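Local structure of macrophage migration inhibitory factor-like protein (Entamoeba histolytica, 6CUQ) at residues B[9-17]-B[46-56]. The protein belongs to the macrophage migration inhibitory factor family, whose small alpha/beta subunits associate as trimers. Sequence-based numbering, arbitrary orientation.
Sequences MPHALITLS and YCATQVVTSVG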
ATOM      1  N   MET B   9       2.286 -15.308  -9.568  1.00 89.55           N
ATOM      2  CA  MET B   9       3.053 -14.285  -8.867  1.00 87.49           C
ATOM      3  C   MET B   9       2.282 -13.565  -7.751  1.00 92.04           C
ATOM      4  O   MET B   9       2.150 -12.345  -7.769  1.00 98.12           O
ATOM      5  CB  MET B   9       3.601 -13.266  -9.861  1.00 82.81           C
ATOM      6  CG  MET B   9       4.022 -13.840 -11.201  1.00 94.35           C
ATOM      7  SD  MET B   9       5.036 -15.310 -11.032  1.00103.07           S
ATOM      8  CE  MET B   9       6.667 -14.574 -10.992  1.00104.30           C
ATOM      9  N   PRO B  10       1.804 -14.297  -6.747  1.00 85.69           N
ATOM     10  CA  PRO B  10       1.017 -13.651  -5.682  1.00 78.66           C
ATOM     11  C   PRO B  10       1.853 -12.838  -4.698  1.00 68.00           C
ATOM     12  O   PRO B  10       2.984 -13.193  -4.348  1.00 73.80           O
ATOM     13  CB  PRO B  10       0.333 -14.834  -4.983  1.00 78.84           C
ATOM     14  CG  PRO B  10       1.189 -16.012  -5.292  1.00 84.45           C
ATOM     15  CD  PRO B  10       1.925 -15.756  -6.569  1.00 77.12           C
ATOM     16  N   HIS B  11       1.265 -11.723  -4.242  1.00 61.36           N
ATOM     17  CA  HIS B  11       1.905 -10.846  -3.264  1.00 63.69           C
ATOM     18  C   HIS B  11       0.891 -10.385  -2.223  1.00 64.96           C
ATOM     19  O   HIS B  11      -0.266 -10.081  -2.552  1.00 59.26           O
ATOM     20  CB  HIS B  11       2.538  -9.606  -3.924  1.00 61.14           C
ATOM     21  CG  HIS B  11       3.288  -8.723  -2.967  1.00 69.95           C
ATOM     22  ND1 HIS B  11       2.675  -7.752  -2.205  1.00 71.19           N
ATOM     23  CD2 HIS B  11       4.604  -8.675  -2.642  1.00 70.44           C
ATOM     24  CE1 HIS B  11       3.577  -7.144  -1.456  1.00 69.17           C
ATOM     25  NE2 HIS B  11       4.757  -7.680  -1.706  1.00 69.53           N
ATOM     26  N   ALA B  12       1.334 -10.319  -0.966  1.00 59.13           N
ATOM     27  CA  ALA B  12       0.499  -9.823   0.127  1.00 60.40           C
ATOM     28  C   ALA B  12       1.261  -8.736   0.861  1.00 64.89           C
ATOM     29  O   ALA B  12       2.350  -8.986   1.390  1.00 56.06           O
ATOM     30  CB  ALA B  12       0.090 -10.933   1.101  1.00 48.84           C
ATOM     31  N   LEU B  13       0.702  -7.527   0.854  1.00 65.57           N
ATOM     32  CA  LEU B  13       1.188  -6.416   1.656  1.00 58.52           C
ATOM     33  C   LEU B  13       0.273  -6.323   2.874  1.00 61.13           C
ATOM     34  O   LEU B  13      -0.902  -5.958   2.750  1.00 65.11           O
ATOM     35  CB  LEU B  13       1.197  -5.106   0.865  1.00 60.37           C
ATOM     36  CG  LEU B  13       2.246  -4.048   1.233  1.00 58.03           C
ATOM     37  CD1 LEU B  13       2.179  -2.857   0.291  1.00 59.63           C
ATOM     38  CD2 LEU B  13       2.098  -3.598   2.678  1.00 48.58           C
ATOM     39  N   ILE B  14       0.811  -6.672   4.038  1.00 62.01           N
ATOM     40  CA  ILE B  14       0.065  -6.719   5.287  1.00 58.44           C
ATOM     41  C   ILE B  14       0.454  -5.488   6.090  1.00 57.69           C
ATOM     42  O   ILE B  14       1.619  -5.320   6.483  1.00 56.19           O
ATOM     43  CB  ILE B  14       0.352  -8.004   6.070  1.00 55.78           C
ATOM     44  CG1 ILE B  14       0.033  -9.222   5.197  1.00 55.02           C
ATOM     45  CG2 ILE B  14      -0.474  -8.027   7.361  1.00 54.45           C
ATOM     46  CD1 ILE B  14       0.443 -10.550   5.802  1.00 51.53           C
ATOM     47  N   THR B  15      -0.513  -4.609   6.298  1.00 50.49           N
ATOM     48  CA  THR B  15      -0.354  -3.425   7.126  1.00 53.71           C
ATOM     49  C   THR B  15      -1.138  -3.701   8.400  1.00 55.69           C
ATOM     50  O   THR B  15      -2.366  -3.820   8.362  1.00 49.41           O
ATOM     51  CB  THR B  15      -0.869  -2.189   6.386  1.00 59.91           C
ATOM     52  OG1 THR B  15      -0.226  -2.092   5.105  1.00 66.35           O
ATOM     53  CG2 THR B  15      -0.669  -0.908   7.207  1.00 50.96           C
ATOM     54  N   LEU B  16      -0.445  -3.854   9.518  1.00 54.26           N
ATOM     55  CA  LEU B  16      -1.137  -4.190  10.751  1.00 57.35           C
ATOM     56  C   LEU B  16      -0.646  -3.323  11.897  1.00 60.50           C
ATOM     57  O   LEU B  16       0.478  -2.811  11.883  1.00 59.53           O
ATOM     58  CB  LEU B  16      -0.981  -5.675  11.086  1.00 56.10           C
ATOM     59  CG  LEU B  16       0.283  -6.187  11.764  1.00 58.08           C
ATOM     60  CD1 LEU B  16       0.159  -7.686  11.974  1.00 57.31           C
ATOM     61  CD2 LEU B  16       1.524  -5.857  10.977  1.00 66.21           C
ATOM     62  N   SER B  17      -1.516  -3.143  12.888  1.00 58.11           N
ATOM     63  CA  SER B  17      -1.254  -2.222  13.984  1.00 64.11           C
ATOM     64  C   SER B  17      -1.168  -2.912  15.341  1.00 68.24           C
ATOM     65  O   SER B  17      -1.429  -2.290  16.369  1.00 87.33           O
ATOM     66  CB  SER B  17      -2.329  -1.135  14.019  1.00 57.06           C
ATOM     67  OG  SER B  17      -3.494  -1.646  14.632  1.00 66.72           O
ATOM     68  N   TYR B  46       7.644 -17.995  -5.992  1.00 65.74           N
ATOM     69  CA  TYR B  46       7.113 -16.778  -6.575  1.00 69.18           C
ATOM     70  C   TYR B  46       6.168 -16.029  -5.644  1.00 66.27           C
ATOM     71  O   TYR B  46       5.683 -14.958  -6.019  1.00 70.32           O
ATOM     72  CB  TYR B  46       6.350 -17.103  -7.867  1.00 74.51           C
ATOM     73  CG  TYR B  46       7.178 -17.723  -8.963  1.00 94.48           C
ATOM     74  CD1 TYR B  46       8.556 -17.528  -9.025  1.00100.37           C
ATOM     75  CD2 TYR B  46       6.577 -18.506  -9.936  1.00101.05           C
ATOM     76  CE1 TYR B  46       9.304 -18.104 -10.032  1.00105.19           C
ATOM     77  CE2 TYR B  46       7.310 -19.079 -10.938  1.00109.05           C
ATOM     78  CZ  TYR B  46       8.671 -18.878 -10.987  1.00115.81           C
ATOM     79  OH  TYR B  46       9.392 -19.464 -12.004  1.00127.91           O
ATOM     80  N   CYS B  47       5.941 -16.523  -4.430  1.00 58.02           N
ATOM     81  CA  CYS B  47       5.086 -15.835  -3.468  1.00 54.67           C
ATOM     82  C   CYS B  47       5.920 -14.919  -2.582  1.00 62.02           C
ATOM     83  O   CYS B  47       7.007 -15.293  -2.132  1.00 73.69           O
ATOM     84  CB  CYS B  47       4.327 -16.842  -2.608  1.00 49.54           C
ATOM     85  SG  CYS B  47       3.280 -17.975  -3.555  1.00 64.42           S
ATOM     86  N   ALA B  48       5.402 -13.720  -2.331  1.00 62.67           N
ATOM     87  CA  ALA B  48       6.141 -12.699  -1.606  1.00 60.95           C
ATOM     88  C   ALA B  48       5.200 -11.992  -0.644  1.00 68.33           C
ATOM     89  O   ALA B  48       3.979 -11.998  -0.827  1.00 67.91           O
ATOM     90  CB  ALA B  48       6.794 -11.688  -2.556  1.00 48.63           C
ATOM     91  N   THR B  49       5.783 -11.407   0.405  1.00 64.26           N
ATOM     92  CA  THR B  49       5.007 -10.729   1.433  1.00 57.77           C
ATOM     93  C   THR B  49       5.864  -9.684   2.142  1.00 61.19           C
ATOM     94  O   THR B  49       7.032  -9.928   2.466  1.00 59.36           O
ATOM     95  CB  THR B  49       4.417 -11.738   2.430  1.00 56.74           C
ATOM     96  OG1 THR B  49       3.411 -12.509   1.765  1.00 66.65           O
ATOM     97  CG2 THR B  49       3.784 -11.049   3.635  1.00 50.67           C
ATOM     98  N   GLN B  50       5.260  -8.519   2.368  1.00 55.73           N
ATOM     99  CA  GLN B  50       5.818  -7.447   3.175  1.00 56.94           C
ATOM    100  C   GLN B  50       4.849  -7.145   4.313  1.00 60.12           C
ATOM    101  O   GLN B  50       3.643  -6.992   4.083  1.00 53.42           O
ATOM    102  CB  GLN B  50       6.052  -6.184   2.338  1.00 53.37           C
ATOM    103  CG  GLN B  50       6.949  -6.394   1.135  1.00 46.56           C
ATOM    104  CD  GLN B  50       8.354  -6.857   1.526  1.00 55.47           C
ATOM    105  OE1 GLN B  50       8.836  -6.542   2.612  1.00 53.61           O
ATOM    106  NE2 GLN B  50       9.020  -7.595   0.631  1.00 46.60           N
ATOM    107  N   VAL B  51       5.375  -7.081   5.533  1.00 54.20           N
ATOM    108  CA  VAL B  51       4.599  -6.794   6.734  1.00 54.83           C
ATOM    109  C   VAL B  51       4.950  -5.391   7.212  1.00 56.25           C
ATOM    110  O   VAL B  51       6.117  -5.106   7.502  1.00 48.75           O
ATOM    111  CB  VAL B  51       4.861  -7.831   7.834  1.00 52.41           C
ATOM    112  CG1 VAL B  51       3.957  -7.560   9.019  1.00 55.76           C
ATOM    113  CG2 VAL B  51       4.639  -9.233   7.285  1.00 47.74           C
ATOM    114  N   VAL B  52       3.944  -4.516   7.306  1.00 47.42           N
ATOM    115  CA  VAL B  52       4.164  -3.112   7.626  1.00 45.34           C
ATOM    116  C   VAL B  52       3.458  -2.788   8.942  1.00 49.61           C
ATOM    117  O   VAL B  52       2.256  -3.039   9.087  1.00 62.54           O
ATOM    118  CB  VAL B  52       3.666  -2.209   6.481  1.00 55.16           C
ATOM    119  CG1 VAL B  52       3.713  -0.711   6.870  1.00 47.87           C
ATOM    120  CG2 VAL B  52       4.460  -2.515   5.191  1.00 50.13           C
ATOM    121  N   THR B  53       4.207  -2.236   9.896  1.00 51.84           N
ATOM    122  CA  THR B  53       3.654  -1.842  11.185  1.00 50.83           C
ATOM    123  C   THR B  53       2.995  -0.474  11.091  1.00 54.06           C
ATOM    124  O   THR B  53       3.636   0.513  10.718  1.00 57.42           O
ATOM    125  CB  THR B  53       4.747  -1.803  12.245  1.00 56.36           C
ATOM    126  OG1 THR B  53       5.199  -3.127  12.514  1.00 58.98           O
ATOM    127  CG2 THR B  53       4.208  -1.184  13.538  1.00 55.83           C
ATOM    128  N   SER B  54       1.739  -0.398  11.509  1.00 55.87           N
ATOM    129  CA  SER B  54       0.961   0.830  11.405  1.00 54.58           C
ATOM    130  C   SER B  54       0.356   1.210  12.753  1.00 56.76           C
ATOM    131  O   SER B  54       0.482   0.494  13.749  1.00 55.13           O
ATOM    132  CB  SER B  54      -0.158   0.673  10.379  1.00 53.44           C
ATOM    133  OG  SER B  54      -1.028  -0.363  10.796  1.00 54.46           O
ATOM    134  N   VAL B  55      -0.274   2.383  12.770  1.00 59.69           N
ATOM    135  CA  VAL B  55      -1.223   2.795  13.803  1.00 58.44           C
ATOM    136  C   VAL B  55      -2.596   2.734  13.164  1.00 60.44           C
ATOM    137  O   VAL B  55      -2.791   3.272  12.069  1.00 66.82           O
ATOM    138  CB  VAL B  55      -0.926   4.214  14.328  1.00 58.39           C
ATOM    139  CG1 VAL B  55      -2.083   4.727  15.140  1.00 58.08           C
ATOM    140  CG2 VAL B  55       0.342   4.218  15.154  1.00 56.82           C
ATOM    141  N   GLY B  56      -3.535   2.047  13.811  1.00 70.41           N
ATOM    142  CA  GLY B  56      -4.748   1.654  13.123  1.00 72.12           C
ATOM    143  C   GLY B  56      -6.002   1.781  13.962  1.00 62.01           C
ATOM    144  O   GLY B  56      -5.979   1.729  15.190  1.00 61.54           O
TER
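Bends at chi2 (-47°) and chi3 fold the Met9 chain back onto Tyr46, while His11, its CG anti to the backbone N (chi1 -176°), leans its ring toward Ala48 and Gln50. Met9 CE lies over one face of the Tyr46 ring, 4.1 Å from the centroid and offset toward the rim; SD approaches obliquely, making a Met-aromatic contact. The His11 ring carries CD2 to 3.7 Å from Ala48 CB, and the CG of Gln50 reaches its edge. Further along the same face, Leu13 CD2 meets Val52 CG2 at 3.6 Å. On the other face, Leu16 CD2 crosses to Val51 CG1 at 3.6 Å, and farther back Ile14 CD1 faces Thr49 CG2 at a looser 4.0 Å.

Seven backbone hydrogen bonds, from Ala48 N to Pro10 O through Ser54 N to Leu16 O, establish the parallel pairing; the two strand axes are inclined by 15°. Ala48 O accepts Ala12 N across the strands at 3.1 Å and, from the opposite face of its carbonyl plane, Thr49 OG1 of its own strand, nearly at right angles to the C=O bond. Thr49 OG1 is also bonded to Ser32 of helix 22-40, which packs on the sheet face carrying Ala12 and Thr49.

The face with His11 and Gln50 looks onto neighbouring subunits: the His11 ring stacks on Phe67 of the second subunit, and Gln50 OE1 bonds Ser54 OG of that chain. Strand 48-53 also pairs antiparallel with a strand there, extending the sheet across the interface. Joined through helix 22-40, strands 11-16 and 48-53 form a beta-alpha-beta unit, as in the trimeric MIF fold.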